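Long-range contacts in rutinosidase (Aspergillus niger, PDB 6I1A), which hydrolyses glycosides as a secreted family 5 rutinosidase and probably also acts on beta-1,3-glucans: residues R92-W100 with L108-L117; M130-L139 with Q185-N193. One frame throughout, in Å; residues are numbered along the deposited sequence.

Interaction 1 (R92-W100 with L108-L117). With NAG (2-acetamido-2-deoxy-beta-D-glucopyranose), chain C; EDO (1,2-ethanediol), chain N.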
loop_
_atom_site.group_PDB
_atom_site.type_symbol
_atom_site.label_atom_id
_atom_site.label_comp_id
_atom_site.label_asym_id
_atom_site.label_seq_id
_atom_site.Cartn_x
_atom_site.Cartn_y
_atom_site.Cartn_z
ATOM N N ARG A 92 -5.044 -24.511 10.874
ATOM C CA ARG A 92 -5.811 -23.344 11.343
ATOM C C ARG A 92 -7.252 -23.616 11.010
ATOM O O ARG A 92 -7.589 -23.952 9.837
ATOM C CB ARG A 92 -5.335 -22.069 10.680
ATOM C CG ARG A 92 -6.154 -20.850 11.083
ATOM C CD ARG A 92 -5.475 -19.553 10.731
ATOM N NE ARG A 92 -6.153 -18.324 11.108
ATOM C CZ ARG A 92 -6.985 -17.607 10.362
ATOM N NH1 ARG A 92 -7.359 -18.005 9.141
ATOM N NH2 ARG A 92 -7.402 -16.426 10.834
ATOM N N ILE A 93 -8.151 -23.554 11.990
ATOM C CA ILE A 93 -9.542 -23.964 11.856
ATOM C C ILE A 93 -10.486 -22.807 12.124
ATOM O O ILE A 93 -10.789 -22.492 13.305
ATOM C CB ILE A 93 -9.887 -25.209 12.707
ATOM C CG1 ILE A 93 -8.854 -26.314 12.568
ATOM C CG2 ILE A 93 -11.281 -25.640 12.346
ATOM C CD1 ILE A 93 -9.131 -27.570 13.344
ATOM N N PRO A 94 -10.964 -22.111 11.084
ATOM C CA PRO A 94 -11.941 -21.042 11.225
ATOM C C PRO A 94 -13.292 -21.623 11.646
ATOM O O PRO A 94 -13.782 -22.584 11.057
ATOM C CB PRO A 94 -12.020 -20.404 9.828
ATOM C CG PRO A 94 -10.716 -20.786 9.206
ATOM C CD PRO A 94 -10.435 -22.188 9.703
ATOM N N THR A 95 -13.881 -21.008 12.671
ATOM C CA THR A 95 -15.209 -21.376 13.173
ATOM C C THR A 95 -16.077 -20.122 13.206
ATOM O O THR A 95 -15.568 -18.984 13.364
ATOM C CB THR A 95 -15.106 -22.002 14.561
ATOM O OG1 THR A 95 -14.663 -21.073 15.573
ATOM C CG2 THR A 95 -14.201 -23.209 14.613
ATOM N N THR A 96 -17.398 -20.305 13.107
ATOM C CA THR A 96 -18.306 -19.194 13.443
ATOM C C THR A 96 -18.450 -19.133 14.971
ATOM O O THR A 96 -18.272 -20.140 15.652
ATOM C CB THR A 96 -19.674 -19.308 12.802
ATOM O OG1 THR A 96 -20.379 -20.377 13.458
ATOM C CG2 THR A 96 -19.587 -19.584 11.310
ATOM N N TYR A 97 -18.852 -17.989 15.469
ATOM C CA TYR A 97 -19.097 -17.902 16.944
ATOM C C TYR A 97 -20.232 -18.855 17.319
ATOM O O TYR A 97 -20.324 -19.229 18.500
ATOM C CB TYR A 97 -19.381 -16.484 17.442
ATOM C CG TYR A 97 -20.605 -15.841 16.884
ATOM C CD1 TYR A 97 -21.870 -16.201 17.358
ATOM C CD2 TYR A 97 -20.546 -14.912 15.847
ATOM C CE1 TYR A 97 -23.009 -15.620 16.870
ATOM C CE2 TYR A 97 -21.708 -14.348 15.331
ATOM C CZ TYR A 97 -22.948 -14.694 15.863
ATOM O OH TYR A 97 -24.096 -14.165 15.327
ATOM N N ALA A 98 -21.134 -19.149 16.389
ATOM C CA ALA A 98 -22.345 -19.950 16.658
ATOM C C ALA A 98 -21.972 -21.398 16.919
ATOM O O ALA A 98 -22.829 -22.192 17.383
ATOM C CB ALA A 98 -23.319 -19.806 15.529
ATOM N N ALA A 99 -20.754 -21.848 16.623
ATOM C CA ALA A 99 -20.259 -23.166 17.020
ATOM C C ALA A 99 -20.217 -23.225 18.567
ATOM O O ALA A 99 -20.226 -24.346 19.144
ATOM C CB ALA A 99 -18.898 -23.412 16.436
ATOM N N TRP A 100 -20.023 -22.074 19.194
ATOM C CA TRP A 100 -19.595 -21.962 20.604
ATOM C C TRP A 100 -20.747 -21.521 21.479
ATOM O O TRP A 100 -20.809 -21.969 22.671
ATOM C CB TRP A 100 -18.359 -21.056 20.729
ATOM C CG TRP A 100 -17.225 -21.537 19.875
ATOM C CD1 TRP A 100 -16.865 -21.044 18.642
ATOM C CD2 TRP A 100 -16.344 -22.630 20.143
ATOM N NE1 TRP A 100 -15.818 -21.745 18.160
ATOM C CE2 TRP A 100 -15.468 -22.730 19.047
ATOM C CE3 TRP A 100 -16.163 -23.513 21.220
ATOM C CZ2 TRP A 100 -14.461 -23.699 19.005
ATOM C CZ3 TRP A 100 -15.180 -24.459 21.150
ATOM C CH2 TRP A 100 -14.332 -24.550 20.052
ATOM N N LEU A 108 -27.033 -17.410 12.303
ATOM C CA LEU A 108 -26.054 -18.470 12.063
ATOM C C LEU A 108 -26.472 -19.746 12.784
ATOM O O LEU A 108 -27.033 -19.637 13.903
ATOM C CB LEU A 108 -24.657 -18.018 12.487
ATOM C CG LEU A 108 -24.118 -16.802 11.728
ATOM C CD1 LEU A 108 -22.793 -16.378 12.332
ATOM C CD2 LEU A 108 -24.006 -17.072 10.248
ATOM N N TYR A 109 -26.157 -20.884 12.206
ATOM C CA TYR A 109 -26.566 -22.180 12.755
ATOM C C TYR A 109 -25.632 -22.602 13.898
ATOM O O TYR A 109 -24.400 -22.588 13.773
ATOM C CB TYR A 109 -26.520 -23.248 11.656
ATOM C CG TYR A 109 -26.766 -24.648 12.140
ATOM C CD1 TYR A 109 -28.014 -25.005 12.665
ATOM C CD2 TYR A 109 -25.788 -25.612 12.057
ATOM C CE1 TYR A 109 -28.230 -26.288 13.122
ATOM C CE2 TYR A 109 -26.011 -26.915 12.480
ATOM C CZ TYR A 109 -27.247 -27.244 13.004
ATOM O OH TYR A 109 -27.430 -28.534 13.447
ATOM N N SER A 110 -26.244 -22.993 15.042
ATOM C CA SER A 110 -25.571 -23.617 16.188
ATOM C C SER A 110 -25.887 -25.119 16.202
ATOM O O SER A 110 -27.079 -25.469 16.440
ATOM C CB SER A 110 -26.014 -23.008 17.493
ATOM O OG SER A 110 -25.542 -21.679 17.646
ATOM N N GLY A 111 -24.913 -25.964 15.963
ATOM C CA GLY A 111 -25.113 -27.427 15.958
ATOM C C GLY A 111 -23.941 -28.169 16.521
ATOM O O GLY A 111 -23.388 -27.748 17.533
ATOM N N ASN A 112 -23.499 -29.209 15.820
ATOM C CA ASN A 112 -22.427 -30.113 16.292
ATOM C C ASN A 112 -21.055 -29.730 15.728
ATOM O O ASN A 112 -20.165 -30.608 15.697
ATOM C CB ASN A 112 -22.755 -31.573 15.938
ATOM C CG ASN A 112 -23.729 -32.216 16.880
ATOM O OD1 ASN A 112 -23.858 -31.808 18.019
ATOM N ND2 ASN A 112 -24.472 -33.176 16.376
ATOM N N GLN A 113 -20.854 -28.463 15.328
ATOM C CA GLN A 113 -19.530 -28.057 14.814
ATOM C C GLN A 113 -18.401 -28.538 15.710
ATOM O O GLN A 113 -17.371 -29.022 15.193
ATOM C CB GLN A 113 -19.465 -26.545 14.687
ATOM C CG GLN A 113 -20.358 -25.969 13.613
ATOM C CD GLN A 113 -21.655 -25.394 14.132
ATOM O OE1 GLN A 113 -22.270 -25.999 15.011
ATOM N NE2 GLN A 113 -22.055 -24.212 13.658
ATOM N N THR A 114 -18.445 -28.324 17.032
ATOM C CA THR A 114 -17.265 -28.579 17.891
ATOM C C THR A 114 -17.041 -30.103 18.017
ATOM O O THR A 114 -15.933 -30.508 18.339
ATOM C CB THR A 114 -17.386 -27.904 19.269
ATOM O OG1 THR A 114 -18.545 -28.415 19.934
ATOM C CG2 THR A 114 -17.414 -26.393 19.153
ATOM N N ALA A 115 -18.061 -30.916 17.804
ATOM C CA ALA A 115 -17.858 -32.377 17.796
ATOM C C ALA A 115 -17.011 -32.761 16.581
ATOM O O ALA A 115 -16.092 -33.594 16.708
ATOM C CB ALA A 115 -19.177 -33.110 17.759
ATOM N N TYR A 116 -17.303 -32.184 15.437
ATOM C CA TYR A 116 -16.490 -32.468 14.222
ATOM C C TYR A 116 -15.093 -31.902 14.381
ATOM O O TYR A 116 -14.108 -32.518 13.945
ATOM C CB TYR A 116 -17.213 -31.956 12.982
ATOM C CG TYR A 116 -18.476 -32.707 12.661
ATOM C CD1 TYR A 116 -18.407 -34.020 12.216
ATOM C CD2 TYR A 116 -19.707 -32.123 12.832
ATOM C CE1 TYR A 116 -19.560 -34.739 11.952
ATOM C CE2 TYR A 116 -20.869 -32.837 12.565
ATOM C CZ TYR A 116 -20.788 -34.152 12.133
ATOM O OH TYR A 116 -21.917 -34.905 11.885
ATOM N N LEU A 117 -14.988 -30.704 14.961
ATOM C CA LEU A 117 -13.685 -30.081 15.223
ATOM C C LEU A 117 -12.855 -31.025 16.108
ATOM O O LEU A 117 -11.656 -31.270 15.834
ATOM C CB LEU A 117 -13.906 -28.708 15.889
ATOM C CG LEU A 117 -12.694 -27.785 15.727
ATOM C CD1 LEU A 117 -13.095 -26.322 16.023
ATOM C CD2 LEU A 117 -11.559 -28.213 16.604
HETATM C C1 NAG C . -25.353 -33.848 17.283
HETATM C C2 NAG C . -26.616 -34.190 16.524
HETATM C C3 NAG C . -27.402 -35.213 17.386
HETATM C C4 NAG C . -26.572 -36.407 17.863
HETATM C C5 NAG C . -25.298 -35.934 18.584
HETATM C C6 NAG C . -24.422 -37.095 19.125
HETATM C C7 NAG C . -27.928 -32.457 15.407
HETATM C C8 NAG C . -28.718 -31.198 15.630
HETATM N N2 NAG C . -27.396 -32.972 16.488
HETATM O O3 NAG C . -28.525 -35.670 16.636
HETATM O O4 NAG C . -27.366 -37.145 18.808
HETATM O O5 NAG C . -24.619 -35.065 17.638
HETATM O O6 NAG C . -24.033 -37.951 18.042
HETATM O O7 NAG C . -27.775 -33.012 14.348
HETATM C C1 EDO N . -23.380 -24.902 19.653
HETATM O O1 EDO N . -24.439 -25.774 19.333
HETATM C C2 EDO N . -23.714 -23.848 20.590
HETATM O O2 EDO N . -23.934 -24.439 21.855
HETATM O O HOH W 1 -22.534 -21.309 12.084
HETATM O O HOH W 2 -20.779 -26.822 18.083
#
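The methyl CG2 of T114 sits over one face of the W100 indole, 3.6 Å from the centroid of the six-membered ring and 13° off its normal, a clear CH-pi contact. L117 sends CD1 to T95 CG2 at 3.6 Å and turns CD2 to the end of I93, so the first turn of helix 113-128 packs against strand 90-95, as a helix does in a beta-alpha-beta unit of the TIM barrel. The CB atoms of A99 and Q113 meet at 3.6 Å, and L108 CD1 reaches the Y97 ring, whose hydroxyl bonds to E150.

One direct hydrogen bond crosses the contact: S110 OG donates to A98 O over 2.8 Å, in the carbonyl plane and on a lone pair. W100 NE1 donates a nearly straight hydrogen bond (173°) to T95 OG1, in the plane of the indole; that hydroxyl also bonds to D135 O. The Q113 side chain, bent at chi2 (100°), returns to its own loop, where NE2 donates to Y109 O and OE1 accepts from G111 N.

Water 1 joins T96 OG1 to Y109 O; water 2 donates to A99 O and G111 O and accepts from T114 N at 3.0 Å. With so few direct polar links, the two segments are held mainly by apolar packing, and two waters supply further polar bridges, one of them between backbones where the helix begins.

Interaction 2 (M130-L139 with Q185-N193)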
loop_
_atom_site.group_PDB
_atom_site.type_symbol
_atom_site.label_atom_id
_atom_site.label_comp_id
_atom_site.label_asym_id
_atom_site.label_seq_id
_atom_site.Cartn_x
_atom_site.Cartn_y
_atom_site.Cartn_z
ATOM N N MET A 130 0.196 -32.662 15.037
ATOM C CA MET A 130 -0.046 -31.314 14.450
ATOM C C MET A 130 -0.420 -30.320 15.571
ATOM O O MET A 130 -1.032 -30.752 16.587
ATOM C CB MET A 130 -1.151 -31.330 13.409
ATOM C CG MET A 130 -0.780 -32.183 12.175
ATOM S SD MET A 130 -1.852 -31.802 10.821
ATOM C CE MET A 130 -1.351 -33.083 9.648
ATOM N N HIS A 131 -0.115 -29.045 15.341
ATOM C CA HIS A 131 -0.587 -27.927 16.223
ATOM C C HIS A 131 -1.888 -27.386 15.651
ATOM O O HIS A 131 -1.982 -27.333 14.410
ATOM C CB HIS A 131 0.484 -26.851 16.373
ATOM C CG HIS A 131 0.218 -25.868 17.486
ATOM N ND1 HIS A 131 0.355 -26.200 18.811
ATOM C CD2 HIS A 131 -0.320 -24.605 17.449
ATOM C CE1 HIS A 131 0.010 -25.148 19.547
ATOM N NE2 HIS A 131 -0.424 -24.195 18.762
ATOM N N ILE A 132 -2.840 -27.037 16.490
ATOM C CA ILE A 132 -4.177 -26.607 16.099
ATOM C C ILE A 132 -4.353 -25.149 16.487
ATOM O O ILE A 132 -4.278 -24.846 17.695
ATOM C CB ILE A 132 -5.269 -27.481 16.715
ATOM C CG1 ILE A 132 -5.008 -28.989 16.547
ATOM C CG2 ILE A 132 -6.607 -27.087 16.190
ATOM C CD1 ILE A 132 -5.074 -29.482 15.092
ATOM N N ILE A 133 -4.703 -24.300 15.544
ATOM C CA ILE A 133 -5.150 -22.920 15.839
ATOM C C ILE A 133 -6.670 -22.861 15.753
ATOM O O ILE A 133 -7.218 -23.138 14.678
ATOM C CB ILE A 133 -4.560 -21.893 14.896
ATOM C CG1 ILE A 133 -3.032 -21.898 14.956
ATOM C CG2 ILE A 133 -5.127 -20.482 15.115
ATOM C CD1 ILE A 133 -2.384 -21.274 13.734
ATOM N N ILE A 134 -7.376 -22.581 16.859
ATOM C CA ILE A 134 -8.827 -22.434 16.847
ATOM C C ILE A 134 -9.143 -20.941 16.659
ATOM O O ILE A 134 -8.742 -20.116 17.518
ATOM C CB ILE A 134 -9.527 -23.008 18.095
ATOM C CG1 ILE A 134 -9.227 -24.497 18.268
ATOM C CG2 ILE A 134 -11.015 -22.712 18.012
ATOM C CD1 ILE A 134 -9.741 -25.047 19.587
ATOM N N ASP A 135 -9.758 -20.585 15.539
ATOM C CA ASP A 135 -10.054 -19.197 15.187
ATOM C C ASP A 135 -11.553 -18.945 15.292
ATOM O O ASP A 135 -12.352 -19.620 14.611
ATOM C CB ASP A 135 -9.513 -18.999 13.764
ATOM C CG ASP A 135 -10.149 -17.879 12.981
ATOM O OD1 ASP A 135 -10.513 -16.819 13.514
ATOM O OD2 ASP A 135 -10.183 -18.077 11.724
ATOM N N THR A 136 -11.957 -17.967 16.100
ATOM C CA THR A 136 -13.338 -17.480 16.116
ATOM C C THR A 136 -13.471 -16.424 15.016
ATOM O O THR A 136 -13.168 -15.237 15.276
ATOM C CB THR A 136 -13.772 -17.032 17.517
ATOM O OG1 THR A 136 -12.865 -16.061 17.997
ATOM C CG2 THR A 136 -13.729 -18.214 18.453
ATOM N N HIS A 137 -13.806 -16.889 13.803
ATOM C CA HIS A 137 -13.714 -16.077 12.587
ATOM C C HIS A 137 -14.718 -14.940 12.581
ATOM O O HIS A 137 -14.405 -13.836 12.091
ATOM C CB HIS A 137 -13.932 -17.025 11.398
ATOM C CG HIS A 137 -13.156 -16.702 10.168
ATOM N ND1 HIS A 137 -11.796 -16.699 10.178
ATOM C CD2 HIS A 137 -13.563 -16.582 8.869
ATOM C CE1 HIS A 137 -11.390 -16.499 8.938
ATOM N NE2 HIS A 137 -12.423 -16.428 8.116
ATOM N N SER A 138 -15.891 -15.188 13.168
ATOM C CA SER A 138 -16.924 -14.170 13.405
ATOM C C SER A 138 -17.107 -13.969 14.909
ATOM O O SER A 138 -16.868 -14.910 15.674
ATOM C CB SER A 138 -18.255 -14.562 12.782
ATOM O OG SER A 138 -18.562 -15.930 13.000
ATOM N N LEU A 139 -17.602 -12.801 15.266
ATOM C CA LEU A 139 -18.036 -12.533 16.674
ATOM C C LEU A 139 -19.404 -11.874 16.606
ATOM O O LEU A 139 -19.798 -11.282 15.605
ATOM C CB LEU A 139 -17.056 -11.623 17.406
ATOM C CG LEU A 139 -15.663 -12.196 17.640
ATOM C CD1 LEU A 139 -14.747 -11.135 18.234
ATOM C CD2 LEU A 139 -15.730 -13.454 18.517
ATOM N N GLN A 185 -1.748 -28.550 25.287
ATOM C CA GLN A 185 -0.494 -28.122 24.697
ATOM C C GLN A 185 -0.549 -28.076 23.144
ATOM O O GLN A 185 0.363 -27.522 22.573
ATOM C CB GLN A 185 0.700 -29.002 25.155
ATOM C CG GLN A 185 0.629 -30.474 24.795
ATOM C CD GLN A 185 -0.072 -31.393 25.760
ATOM O OE1 GLN A 185 -1.017 -31.018 26.470
ATOM N NE2 GLN A 185 0.365 -32.657 25.742
ATOM N N SER A 186 -1.590 -28.634 22.585
ATOM C CA SER A 186 -1.682 -28.749 21.096
ATOM C C SER A 186 -2.402 -27.531 20.486
ATOM O O SER A 186 -2.578 -27.522 19.260
ATOM C CB SER A 186 -2.400 -29.965 20.704
ATOM O OG SER A 186 -1.672 -31.140 21.158
ATOM N N TYR A 187 -2.852 -26.539 21.242
ATOM C CA TYR A 187 -3.793 -25.500 20.736
ATOM C C TYR A 187 -3.273 -24.100 20.961
ATOM O O TYR A 187 -2.694 -23.745 22.042
ATOM C CB TYR A 187 -5.146 -25.631 21.401
ATOM C CG TYR A 187 -5.830 -26.933 21.107
ATOM C CD1 TYR A 187 -5.598 -28.050 21.929
ATOM C CD2 TYR A 187 -6.706 -27.121 20.052
ATOM C CE1 TYR A 187 -6.219 -29.271 21.684
ATOM C CE2 TYR A 187 -7.340 -28.321 19.815
ATOM C CZ TYR A 187 -7.100 -29.420 20.634
ATOM O OH TYR A 187 -7.749 -30.574 20.352
ATOM N N THR A 188 -3.541 -23.251 19.970
ATOM C CA THR A 188 -3.405 -21.794 20.025
ATOM C C THR A 188 -4.787 -21.194 19.839
ATOM O O THR A 188 -5.542 -21.625 18.982
ATOM C CB THR A 188 -2.384 -21.270 19.010
ATOM O OG1 THR A 188 -1.086 -21.691 19.420
ATOM C CG2 THR A 188 -2.429 -19.794 18.785
ATOM N N LEU A 189 -5.132 -20.180 20.643
ATOM C CA LEU A 189 -6.451 -19.540 20.590
ATOM C C LEU A 189 -6.365 -18.219 19.824
ATOM O O LEU A 189 -5.584 -17.312 20.206
ATOM C CB LEU A 189 -6.902 -19.277 22.044
ATOM C CG LEU A 189 -8.347 -18.908 22.249
ATOM C CD1 LEU A 189 -8.793 -19.184 23.727
ATOM C CD2 LEU A 189 -8.570 -17.485 21.975
ATOM N N GLU A 190 -7.153 -18.093 18.762
ATOM C CA GLU A 190 -7.213 -16.879 17.938
ATOM C C GLU A 190 -8.600 -16.253 18.042
ATOM O O GLU A 190 -9.580 -16.765 17.471
ATOM C CB GLU A 190 -6.929 -17.198 16.463
ATOM C CG GLU A 190 -6.837 -15.944 15.624
ATOM C CD GLU A 190 -6.250 -16.154 14.258
ATOM O OE1 GLU A 190 -6.399 -17.249 13.676
ATOM O OE2 GLU A 190 -5.542 -15.217 13.793
ATOM N N PRO A 191 -8.744 -15.170 18.847
ATOM C CA PRO A 191 -10.086 -14.712 19.233
ATOM C C PRO A 191 -10.778 -13.693 18.330
ATOM O O PRO A 191 -11.910 -13.291 18.600
ATOM C CB PRO A 191 -9.758 -14.057 20.601
ATOM C CG PRO A 191 -8.415 -13.461 20.420
ATOM C CD PRO A 191 -7.686 -14.558 19.643
ATOM N N ILE A 192 -10.109 -13.296 17.248
ATOM C CA ILE A 192 -10.761 -12.406 16.265
ATOM C C ILE A 192 -10.069 -12.612 14.919
ATOM O O ILE A 192 -8.899 -13.044 14.886
ATOM C CB ILE A 192 -10.718 -10.920 16.723
ATOM C CG1 ILE A 192 -11.783 -10.052 16.020
ATOM C CG2 ILE A 192 -9.336 -10.322 16.595
ATOM C CD1 ILE A 192 -12.065 -8.744 16.787
ATOM N N ASN A 193 -10.793 -12.261 13.852
ATOM C CA ASN A 193 -10.258 -12.367 12.474
ATOM C C ASN A 193 -10.657 -11.144 11.684
ATOM O O ASN A 193 -11.862 -10.839 11.569
ATOM C CB ASN A 193 -10.811 -13.612 11.810
ATOM C CG ASN A 193 -10.255 -13.763 10.411
ATOM O OD1 ASN A 193 -9.112 -14.183 10.259
ATOM N ND2 ASN A 193 -11.060 -13.423 9.396
HETATM O O HOH W 3 0.098 -31.348 19.001
HETATM O O HOH W 4 -13.655 -12.527 14.425
HETATM O O HOH W 5 -13.757 -12.191 9.983
#
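S186 O, just before strand 187-190, accepts from I132 N over 2.8 Å and also lies over one face of the H131 imidazole. Next, Y187 lies alongside I132, CD2 to CB 3.7 Å, while I134 CD1 comes at the same ring; I125 and A121 of helix 113-128 also touch this tyrosine. T188 N donates to I132 O, and its OG1, which also bonds to W17, meets H131 NE2 at the ring edge, 2.7 Å apart and nearly straight at 168°. T188 O then accepts from I134 N. This alternation is the ladder of two neighbouring parallel strands in the TIM barrel, inclined by 20°. E190 carries it on, N to I134 O and O from T136 N. E190 OE1, salt-bridged to R92, lies 4.1 Å from D135 OD1. I192 CG1 packs on L139 CD1. N193, with CG anti to the backbone N, stacks its amide on the H137 ring, planes 23° apart and ND2 3.1 Å from CE1. H137 ND1 in turn donates to D135 OD2 over 2.6 Å, while N193 OD1 bonds to R92.

Both contacts are buried, but the centre of interaction 2 lies about 8 Å from the centre of the chain, that of interaction 1 about 14 Å. Both involve the same parallel sheet, in which strands 90-95 and 131-136 are neighbours and helix 113-128 connects them. Interaction 1 packs that helix and the loop before it against the strand and its following turn; interaction 2 is strand against strand, where a regular backbone ladder dominates and bridging waters appear only at its two ends. The two meet where T95 O lies 2.8 Å from H137 N, a probable hydrogen bond. By contrast, the outer end of interaction 1 carries a glycan on N112.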